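Local coordinates for protein phycocyanobilin lyase subunit alpha (Nostoc sp. PCC 7120, PDB 5N3U) that probably serves, together with its partner subunit CpcF, as the lyase required to attach the bilin chromophore to the phycocyanin alpha chain CpcA, at residues Arg74-Ala77 with Ala78-Leu81; Ser111-Met114 with Leu115-Lys118; Ala185-Gln188 with Leu189-Pro193; Gln264-Arg267 with Val268-Met272. All blocks are in the same frame, centred on the assembly; numbering follows the deposited sequence.

Contact 1 of 4, residues Arg74-Ala77 with Ala78-Leu81; sequences RRNA and ARAL
Asn-76 and Arg-79 join side chains three residues apart along the helix. Arg-79 NH1 donates to Asn-76 OD1 at 2.8 Å, and OD1 lies at the edge of the guanidinium, close to its plane. The bond is short but bent, with an N-H...O angle of 134°, and the amide and guanidinium planes stand 67° apart. Arg-79 is extended from CG to NE and runs back along its own helix, which lays the rim of one guanidinium face against Arg-75 CB, 3.7 Å from Arg-79 NH1. On this looser side Arg-79 is partly exposed, whereas Asn-76 and Arg-75 are buried. Arg-75 and Arg-79 diverge: the Arg-75 head goes to Asp-101 and to Asp-96 of the beta subunit.

Both segments belong to helix 72-83, within the HEAT repeats of this chain of helices and loops without strands, and the backbone has the i to i+4 bonding of an alpha helix, for example Ala-80 N to Asn-76 O at 2.9 Å. The tight side is the buried one: Ala-77, Ala-80 and Leu-81 meet Leu-55 of helix 49-58, Ala-78 and Leu-81 meet Leu-59, and Ala-78 also meets Ala-107 of helix 102-115. The short alanine side chains are consistent with close approach of the neighbouring helices. The Asn-76 amide is used at both ends, since ND2 donates to Tyr-35 O while OD1 receives Arg-79.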
loop_
_atom_site.group_PDB
_atom_site.type_symbol
_atom_site.label_atom_id
_atom_site.label_comp_id
_atom_site.label_asym_id
_atom_site.label_seq_id
_atom_site.Cartn_x
_atom_site.Cartn_y
_atom_site.Cartn_z
ATOM N N ARG A 74 2.374 23.439 12.287
ATOM C CA ARG A 74 2.247 23.119 13.709
ATOM C C ARG A 74 1.482 21.787 13.871
ATOM O O ARG A 74 1.844 20.967 14.671
ATOM C CB ARG A 74 1.506 24.175 14.463
ATOM C CG ARG A 74 2.299 25.444 14.638
ATOM C CD ARG A 74 1.566 26.370 15.579
ATOM N NE ARG A 74 2.138 27.706 15.489
ATOM C CZ ARG A 74 1.909 28.684 16.340
ATOM N NH1 ARG A 74 1.134 28.484 17.402
ATOM N NH2 ARG A 74 2.469 29.873 16.119
ATOM N N ARG A 75 0.463 21.589 13.060
ATOM C CA ARG A 75 -0.266 20.335 13.110
ATOM C C ARG A 75 0.607 19.131 12.833
ATOM O O ARG A 75 0.621 18.180 13.557
ATOM C CB ARG A 75 -1.423 20.376 12.083
ATOM C CG ARG A 75 -2.425 21.460 12.296
ATOM C CD ARG A 75 -3.331 21.564 11.046
ATOM N NE ARG A 75 -4.326 22.644 11.210
ATOM C CZ ARG A 75 -5.229 22.962 10.283
ATOM N NH1 ARG A 75 -5.250 22.290 9.155
ATOM N NH2 ARG A 75 -6.121 23.942 10.476
ATOM N N ASN A 76 1.374 19.154 11.772
ATOM C CA ASN A 76 2.203 18.045 11.419
ATOM C C ASN A 76 3.366 17.809 12.376
ATOM O O ASN A 76 3.695 16.690 12.668
ATOM C CB ASN A 76 2.804 18.263 10.005
ATOM C CG ASN A 76 1.920 17.691 8.936
ATOM O OD1 ASN A 76 0.733 17.312 9.207
ATOM N ND2 ASN A 76 2.462 17.585 7.750
ATOM N N ALA A 77 3.883 18.884 12.910
ATOM C CA ALA A 77 4.945 18.791 13.957
ATOM C C ALA A 77 4.428 18.193 15.221
ATOM O O ALA A 77 5.081 17.320 15.824
ATOM C CB ALA A 77 5.574 20.161 14.220
ATOM N N ALA A 78 3.286 18.667 15.670
ATOM C CA ALA A 78 2.644 18.073 16.810
ATOM C C ALA A 78 2.391 16.567 16.670
ATOM O O ALA A 78 2.673 15.813 17.567
ATOM C CB ALA A 78 1.371 18.811 17.144
ATOM N N ARG A 79 1.888 16.155 15.526
ATOM C CA ARG A 79 1.577 14.737 15.242
ATOM C C ARG A 79 2.866 13.935 15.224
ATOM O O ARG A 79 2.973 12.892 15.852
ATOM C CB ARG A 79 0.938 14.580 13.876
ATOM C CG ARG A 79 -0.416 15.156 13.661
ATOM C CD ARG A 79 -0.981 15.114 12.183
ATOM N NE ARG A 79 -2.271 15.855 12.131
ATOM C CZ ARG A 79 -2.640 16.792 11.262
ATOM N NH1 ARG A 79 -1.862 17.172 10.240
ATOM N NH2 ARG A 79 -3.857 17.328 11.369
ATOM N N ALA A 80 3.896 14.459 14.570
ATOM C CA ALA A 80 5.186 13.791 14.526
ATOM C C ALA A 80 5.787 13.547 15.918
ATOM O O ALA A 80 6.270 12.402 16.204
ATOM C CB ALA A 80 6.164 14.596 13.674
ATOM N N LEU A 81 5.689 14.532 16.804
ATOM C CA LEU A 81 6.320 14.446 18.139
ATOM C C LEU A 81 5.762 13.347 18.968
ATOM O O LEU A 81 6.481 12.703 19.763
ATOM C CB LEU A 81 6.241 15.745 18.877
ATOM C CG LEU A 81 7.142 16.783 18.281
ATOM C CD1 LEU A 81 6.804 18.117 18.807
ATOM C CD2 LEU A 81 8.553 16.424 18.691
#

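Contact 2 of 4, residues Ser111-Met114 with Leu115-Lys118; sequences SLEM and LKDK
The C-terminal end of helix 102-115 is where Lys-116 turns back onto Glu-113. Lys-116 leaves helical geometry with a positive phi of 66°, and its chain, bent at chi2 and chi4, folds back so that NZ donates to Glu-113 O at 2.9 Å. The same ammonium forms a salt bridge with Glu-113 OE2 at 3.4 Å, and a water that accepts from NZ (2.9 Å) donates to Glu-113 OE1. The two side chains lie side by side and point the same way. With CG anti to the backbone N (chi1 -176°) and a bend at chi2, the Glu-113 carboxylate is brought to the lysine; OE2 also pairs with Arg-184.

This helix is part of a HEAT-repeat array, and its last turn is closed by Leu-115 N to Ser-111 O and Lys-116 N to Leu-112 O. Where the chain departs, a second water spans the gap between Leu-112 O and Asp-117 N, donating to the first (2.7 Å) and accepting from the second (2.8 Å). On the buried side, Leu-112 and Leu-115 both pack on Leu-93 of helix 90-96, and Leu-115 CG lies 3.4 Å from Ser-111 O.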
loop_
_atom_site.group_PDB
_atom_site.type_symbol
_atom_site.label_atom_id
_atom_site.label_comp_id
_atom_site.label_asym_id
_atom_site.label_seq_id
_atom_site.Cartn_x
_atom_site.Cartn_y
_atom_site.Cartn_z
ATOM N N SER A 111 -0.859 13.347 20.599
ATOM C CA SER A 111 0.543 13.068 20.933
ATOM C C SER A 111 0.789 12.967 22.435
ATOM O O SER A 111 1.527 12.131 22.858
ATOM C CB SER A 111 1.393 14.165 20.287
ATOM O OG SER A 111 1.330 13.939 18.893
ATOM N N LEU A 112 0.116 13.767 23.242
ATOM C CA LEU A 112 0.202 13.653 24.692
ATOM C C LEU A 112 -0.357 12.336 25.160
ATOM O O LEU A 112 0.168 11.750 26.100
ATOM C CB LEU A 112 -0.476 14.820 25.353
ATOM C CG LEU A 112 0.297 16.107 25.169
ATOM C CD1 LEU A 112 -0.521 17.319 25.498
ATOM C CD2 LEU A 112 1.563 16.160 26.050
ATOM N N GLU A 113 -1.411 11.822 24.519
ATOM C CA GLU A 113 -1.870 10.468 24.840
ATOM C C GLU A 113 -0.747 9.395 24.544
ATOM O O GLU A 113 -0.649 8.421 25.255
ATOM C CB GLU A 113 -3.083 10.154 24.012
ATOM C CG GLU A 113 -3.772 8.808 24.288
ATOM C CD GLU A 113 -3.127 7.570 23.660
ATOM O OE1 GLU A 113 -2.369 7.653 22.627
ATOM O OE2 GLU A 113 -3.366 6.475 24.260
ATOM N N MET A 114 0.012 9.552 23.478
ATOM C CA MET A 114 1.039 8.631 23.097
ATOM C C MET A 114 2.219 8.739 24.029
ATOM O O MET A 114 2.804 7.717 24.418
ATOM C CB MET A 114 1.469 8.866 21.659
ATOM C CG MET A 114 0.393 8.554 20.653
ATOM S SD MET A 114 1.007 8.964 18.972
ATOM C CE MET A 114 2.040 7.613 18.766
ATOM N N LEU A 115 2.512 9.937 24.497
ATOM C CA LEU A 115 3.696 10.123 25.390
ATOM C C LEU A 115 3.430 9.735 26.827
ATOM O O LEU A 115 4.372 9.476 27.548
ATOM C CB LEU A 115 4.169 11.528 25.310
ATOM C CG LEU A 115 4.724 11.926 23.962
ATOM C CD1 LEU A 115 4.967 13.385 23.742
ATOM C CD2 LEU A 115 5.991 11.176 23.683
ATOM N N LYS A 116 2.164 9.691 27.259
ATOM C CA LYS A 116 1.763 9.188 28.575
ATOM C C LYS A 116 2.272 10.030 29.734
ATOM O O LYS A 116 2.365 9.528 30.813
ATOM C CB LYS A 116 2.216 7.736 28.908
ATOM C CG LYS A 116 2.106 6.671 27.913
ATOM C CD LYS A 116 0.740 6.264 27.597
ATOM C CE LYS A 116 0.794 5.224 26.455
ATOM N NZ LYS A 116 -0.303 5.567 25.471
ATOM N N ASP A 117 2.575 11.282 29.530
ATOM C CA ASP A 117 3.146 12.155 30.587
ATOM C C ASP A 117 2.046 12.888 31.377
ATOM O O ASP A 117 1.263 13.691 30.858
ATOM C CB ASP A 117 4.048 13.175 29.929
ATOM C CG ASP A 117 4.949 13.894 30.895
ATOM O OD1 ASP A 117 4.515 14.146 32.021
ATOM O OD2 ASP A 117 6.068 14.269 30.482
ATOM N N LYS A 118 2.041 12.648 32.676
ATOM C CA LYS A 118 1.009 13.151 33.532
ATOM C C LYS A 118 1.061 14.666 33.718
ATOM O O LYS A 118 0.085 15.250 34.200
ATOM C CB LYS A 118 1.107 12.503 34.912
ATOM C CG LYS A 118 -0.246 12.453 35.585
ATOM C CD LYS A 118 -0.141 11.715 36.917
ATOM C CE LYS A 118 -1.131 12.244 37.960
ATOM N NZ LYS A 118 -1.660 11.100 38.767
HETATM O O HOH W 1 1.520 13.298 27.921
HETATM O O HOH W 2 -0.756 5.243 22.620
#

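Contact 3 of 4, residues Ala185-Gln188 with Leu189-Pro193; sequences AMYQ and LTQEP
Tyr-187 and Gln-191 meet ring face to backbone at the C-terminal end of helix 176-190, in a HEAT-repeat region. Gln-191 CA stands over the centre of the ring, 4.2 Å from its centroid and 8° off the ring normal, a CH-pi contact. The ring reaches this place because CG is anti to the backbone N (chi1 -173°), which swings it along the helix toward the departing chain. At the ring edge, Tyr-187 CD2 comes within 3.2 Å of Glu-192 O.

The backbone turn holds Gln-191 over the ring. Gln-191 is the first residue to leave the helical conformation, with a positive phi of 60°, and its N donates to Tyr-187 O at 2.7 Å. One residue earlier, Met-186 O accepts twice from Thr-190: from N at 2.9 Å and from OG1 at 2.8 Å. The two donors come from opposite faces of the carbonyl plane, and OG1 stands well above it.

Farther out, Tyr-195 of helix 193-203 packs on Met-186, Tyr-187 and Thr-190, and the Tyr-187 ring meets that of Tyr-223. Met-186 and Leu-189 face Ile-164 and Ile-167 of helix 164-167. The hydroxyl that binds Met-186 O also closes an ST turn, because Thr-190 OG1 accepts from Glu-192 N at 3.1 Å.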
loop_
_atom_site.group_PDB
_atom_site.type_symbol
_atom_site.label_atom_id
_atom_site.label_comp_id
_atom_site.label_asym_id
_atom_site.label_seq_id
_atom_site.Cartn_x
_atom_site.Cartn_y
_atom_site.Cartn_z
ATOM N N ALA A 185 -11.341 5.726 28.796
ATOM C CA ALA A 185 -10.757 6.425 29.900
ATOM C C ALA A 185 -11.313 5.968 31.261
ATOM O O ALA A 185 -10.564 5.765 32.223
ATOM C CB ALA A 185 -10.959 7.885 29.768
ATOM N N MET A 186 -12.619 5.741 31.298
ATOM C CA MET A 186 -13.185 5.299 32.560
ATOM C C MET A 186 -12.604 3.952 33.016
ATOM O O MET A 186 -12.309 3.748 34.211
ATOM C CB MET A 186 -14.688 5.272 32.426
ATOM C CG MET A 186 -15.384 6.659 32.501
ATOM S SD MET A 186 -15.055 7.599 33.962
ATOM C CE MET A 186 -15.945 6.619 35.264
ATOM N N TYR A 187 -12.492 3.030 32.093
ATOM C CA TYR A 187 -11.825 1.773 32.410
ATOM C C TYR A 187 -10.385 1.937 32.888
ATOM O O TYR A 187 -9.945 1.386 33.921
ATOM C CB TYR A 187 -11.887 0.830 31.260
ATOM C CG TYR A 187 -11.330 -0.535 31.693
ATOM C CD1 TYR A 187 -9.957 -0.819 31.606
ATOM C CD2 TYR A 187 -12.165 -1.496 32.221
ATOM C CE1 TYR A 187 -9.452 -2.057 32.018
ATOM C CE2 TYR A 187 -11.673 -2.734 32.637
ATOM C CZ TYR A 187 -10.325 -3.003 32.548
ATOM O OH TYR A 187 -9.803 -4.207 32.958
ATOM N N GLN A 188 -9.600 2.750 32.185
ATOM C CA GLN A 188 -8.250 2.936 32.606
ATOM C C GLN A 188 -8.126 3.505 33.926
ATOM O O GLN A 188 -7.255 3.121 34.672
ATOM C CB GLN A 188 -7.443 3.803 31.612
ATOM C CG GLN A 188 -7.198 3.135 30.330
ATOM C CD GLN A 188 -6.441 4.070 29.344
ATOM O OE1 GLN A 188 -6.952 5.104 28.909
ATOM N NE2 GLN A 188 -5.298 3.690 28.982
ATOM N N LEU A 189 -8.988 4.437 34.279
ATOM C CA LEU A 189 -8.873 5.114 35.528
ATOM C C LEU A 189 -9.559 4.428 36.710
ATOM O O LEU A 189 -9.190 4.725 37.832
ATOM C CB LEU A 189 -9.434 6.520 35.443
ATOM C CG LEU A 189 -8.682 7.365 34.368
ATOM C CD1 LEU A 189 -9.373 8.695 34.094
ATOM C CD2 LEU A 189 -7.269 7.662 34.834
ATOM N N THR A 190 -10.557 3.620 36.471
ATOM C CA THR A 190 -11.210 2.874 37.547
ATOM C C THR A 190 -11.039 1.330 37.546
ATOM O O THR A 190 -11.380 0.668 38.529
ATOM C CB THR A 190 -12.759 3.083 37.482
ATOM O OG1 THR A 190 -13.308 2.368 36.393
ATOM C CG2 THR A 190 -13.183 4.547 37.406
ATOM N N GLN A 191 -10.631 0.759 36.419
ATOM C CA GLN A 191 -10.536 -0.666 36.202
ATOM C C GLN A 191 -11.864 -1.409 36.348
ATOM O O GLN A 191 -11.863 -2.589 36.544
ATOM C CB GLN A 191 -9.457 -1.224 37.140
ATOM C CG GLN A 191 -8.075 -0.661 36.819
ATOM C CD GLN A 191 -7.649 -1.110 35.427
ATOM O OE1 GLN A 191 -7.646 -0.340 34.448
ATOM N NE2 GLN A 191 -7.304 -2.343 35.322
ATOM N N GLU A 192 -13.004 -0.746 36.166
ATOM C CA GLU A 192 -14.306 -1.431 36.282
ATOM C C GLU A 192 -14.725 -2.087 35.000
ATOM O O GLU A 192 -14.890 -1.422 33.988
ATOM C CB GLU A 192 -15.393 -0.431 36.658
ATOM C CG GLU A 192 -15.215 0.088 38.025
ATOM C CD GLU A 192 -15.681 -0.894 39.066
ATOM O OE1 GLU A 192 -16.319 -1.915 38.705
ATOM O OE2 GLU A 192 -15.353 -0.653 40.211
ATOM N N PRO A 193 -14.973 -3.416 35.037
ATOM C CA PRO A 193 -15.357 -4.143 33.846
ATOM C C PRO A 193 -16.462 -3.618 33.093
ATOM O O PRO A 193 -16.474 -3.782 31.856
ATOM C CB PRO A 193 -15.811 -5.520 34.421
ATOM C CG PRO A 193 -14.821 -5.717 35.507
ATOM C CD PRO A 193 -14.747 -4.367 36.170
#

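Contact 4 of 4, residues Gln264-Arg267 with Val268-Met272; sequences QAIR and VMNLM
Ile-266 O accepts from Asn-270 N at 2.9 Å, and the Asn-270 side chain begins beside the same oxygen, its CG 3.2 Å from Ile-266 O. The bond is an i to i+4 step of helix 263-273, near the C-terminal end of this alpha-helical chain. ND2 of Asn-270 is also near Ile-266 O, but at too poor an angle for a hydrogen bond; ND2 instead packs against Ile-266 CG2, 3.4 Å away. Asn-270 and Ile-266 lie side by side and point the same way, a branch methyl resting against the amide.

Other backbone bonds keep the same spacing. Met-269 N donates to Ala-265 O at 2.9 Å with an N-H...O angle of 164°, whereas Leu-271 N to Arg-267 O is longer, 3.3 Å. Beside the first of these, the Met-269 chain bends at chi3 (-73°), bringing its CE methyl back to 4.4 Å from Ala-265 CB. This apolar side faces helix 237-250, where Ala-265, Val-268 and Met-269 all pack on Leu-248. The helix also meets the partner: Ile-266 packs on Leu-196 of the beta subunit, Met-269 on its Arg-193 and Met-272 on its Tyr-155.

Arg-267 runs along the other flank, its CG anti to the backbone N (chi1 170°) and its chain extended to NE, which pairs with Glu-228. Its NH1 donates to Gln-264 OE1 at 2.9 Å, with OE1 near the guanidinium plane.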
loop_
_atom_site.group_PDB
_atom_site.type_symbol
_atom_site.label_atom_id
_atom_site.label_comp_id
_atom_site.label_asym_id
_atom_site.label_seq_id
_atom_site.Cartn_x
_atom_site.Cartn_y
_atom_site.Cartn_z
ATOM N N GLN A 264 -3.557 -17.918 30.611
ATOM C CA GLN A 264 -4.243 -16.769 29.998
ATOM C C GLN A 264 -3.405 -16.155 28.816
ATOM O O GLN A 264 -3.926 -15.842 27.804
ATOM C CB GLN A 264 -4.491 -15.695 31.071
ATOM C CG GLN A 264 -5.412 -16.134 32.216
ATOM C CD GLN A 264 -6.842 -16.344 31.769
ATOM O OE1 GLN A 264 -7.140 -16.579 30.589
ATOM N NE2 GLN A 264 -7.764 -16.232 32.724
ATOM N N ALA A 265 -2.112 -16.003 29.006
ATOM C CA ALA A 265 -1.228 -15.576 27.952
ATOM C C ALA A 265 -1.261 -16.549 26.776
ATOM O O ALA A 265 -1.409 -16.145 25.631
ATOM C CB ALA A 265 0.155 -15.463 28.491
ATOM N N ILE A 266 -1.178 -17.851 27.054
ATOM C CA ILE A 266 -1.254 -18.831 26.012
ATOM C C ILE A 266 -2.530 -18.726 25.280
ATOM O O ILE A 266 -2.562 -18.834 24.051
ATOM C CB ILE A 266 -1.133 -20.286 26.576
ATOM C CG1 ILE A 266 0.304 -20.515 27.001
ATOM C CG2 ILE A 266 -1.462 -21.337 25.550
ATOM C CD1 ILE A 266 0.492 -21.608 28.067
ATOM N N ARG A 267 -3.614 -18.583 26.006
ATOM C CA ARG A 267 -4.925 -18.444 25.373
ATOM C C ARG A 267 -4.946 -17.268 24.340
ATOM O O ARG A 267 -5.494 -17.395 23.245
ATOM C CB ARG A 267 -5.940 -18.130 26.472
ATOM C CG ARG A 267 -7.336 -17.723 26.028
ATOM C CD ARG A 267 -7.952 -17.027 27.247
ATOM N NE ARG A 267 -9.271 -16.467 27.004
ATOM C CZ ARG A 267 -9.888 -15.667 27.879
ATOM N NH1 ARG A 267 -9.311 -15.351 29.040
ATOM N NH2 ARG A 267 -11.055 -15.138 27.567
ATOM N N VAL A 268 -4.400 -16.158 24.754
ATOM C CA VAL A 268 -4.319 -14.965 23.876
ATOM C C VAL A 268 -3.378 -15.268 22.644
ATOM O O VAL A 268 -3.754 -14.975 21.540
ATOM C CB VAL A 268 -3.799 -13.782 24.687
ATOM C CG1 VAL A 268 -3.472 -12.574 23.793
ATOM C CG2 VAL A 268 -4.823 -13.393 25.768
ATOM N N MET A 269 -2.222 -15.902 22.879
ATOM C CA MET A 269 -1.276 -16.239 21.788
ATOM C C MET A 269 -1.877 -17.159 20.793
ATOM O O MET A 269 -1.677 -16.994 19.600
ATOM C CB MET A 269 0.025 -16.776 22.328
ATOM C CG MET A 269 0.827 -15.720 22.945
ATOM S SD MET A 269 2.514 -15.946 23.480
ATOM C CE MET A 269 2.240 -16.963 24.947
ATOM N N ASN A 270 -2.688 -18.101 21.256
ATOM C CA ASN A 270 -3.344 -19.018 20.378
ATOM C C ASN A 270 -4.332 -18.318 19.488
ATOM O O ASN A 270 -4.563 -18.704 18.304
ATOM C CB ASN A 270 -4.070 -20.145 21.162
ATOM C CG ASN A 270 -3.086 -21.122 21.877
ATOM O OD1 ASN A 270 -1.951 -21.272 21.498
ATOM N ND2 ASN A 270 -3.565 -21.806 22.904
ATOM N N LEU A 271 -4.989 -17.292 20.036
ATOM C CA LEU A 271 -5.902 -16.524 19.188
ATOM C C LEU A 271 -5.054 -15.693 18.132
ATOM O O LEU A 271 -5.448 -15.586 17.003
ATOM C CB LEU A 271 -6.746 -15.585 20.019
ATOM C CG LEU A 271 -7.740 -16.293 20.934
ATOM C CD1 LEU A 271 -8.260 -15.306 21.982
ATOM C CD2 LEU A 271 -8.850 -16.906 20.100
ATOM N N MET A 272 -3.951 -15.173 18.575
ATOM C CA MET A 272 -3.118 -14.325 17.695
ATOM C C MET A 272 -2.621 -15.177 16.531
ATOM O O MET A 272 -2.818 -14.825 15.354
ATOM C CB MET A 272 -1.951 -13.719 18.463
ATOM C CG MET A 272 -2.369 -12.672 19.507
ATOM S SD MET A 272 -1.084 -12.034 20.504
ATOM C CE MET A 272 -0.296 -10.963 19.306
#

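Overall arrangement
The four contacts follow one another in the chain, each a local piece of a helix or helix end in a helical-repeat protein. Contacts 1 and 2 touch directly: helices 72-83 and 102-115 are joined by Ala-78 O and Ser-111 OG, 2.7 Å apart, a probable hydrogen bond. Contact 3 lies farther along, its centre about 18 Å from that of contact 2 with nearest atoms about 6 Å apart; Arg-184, just before contact 3, bridges to Glu-113 of contact 2. Contact 4 is remote from contact 1, about 36 Å between centres and on the opposite side of the chain's centre. Contacts 1 and 4 both reach the beta subunit.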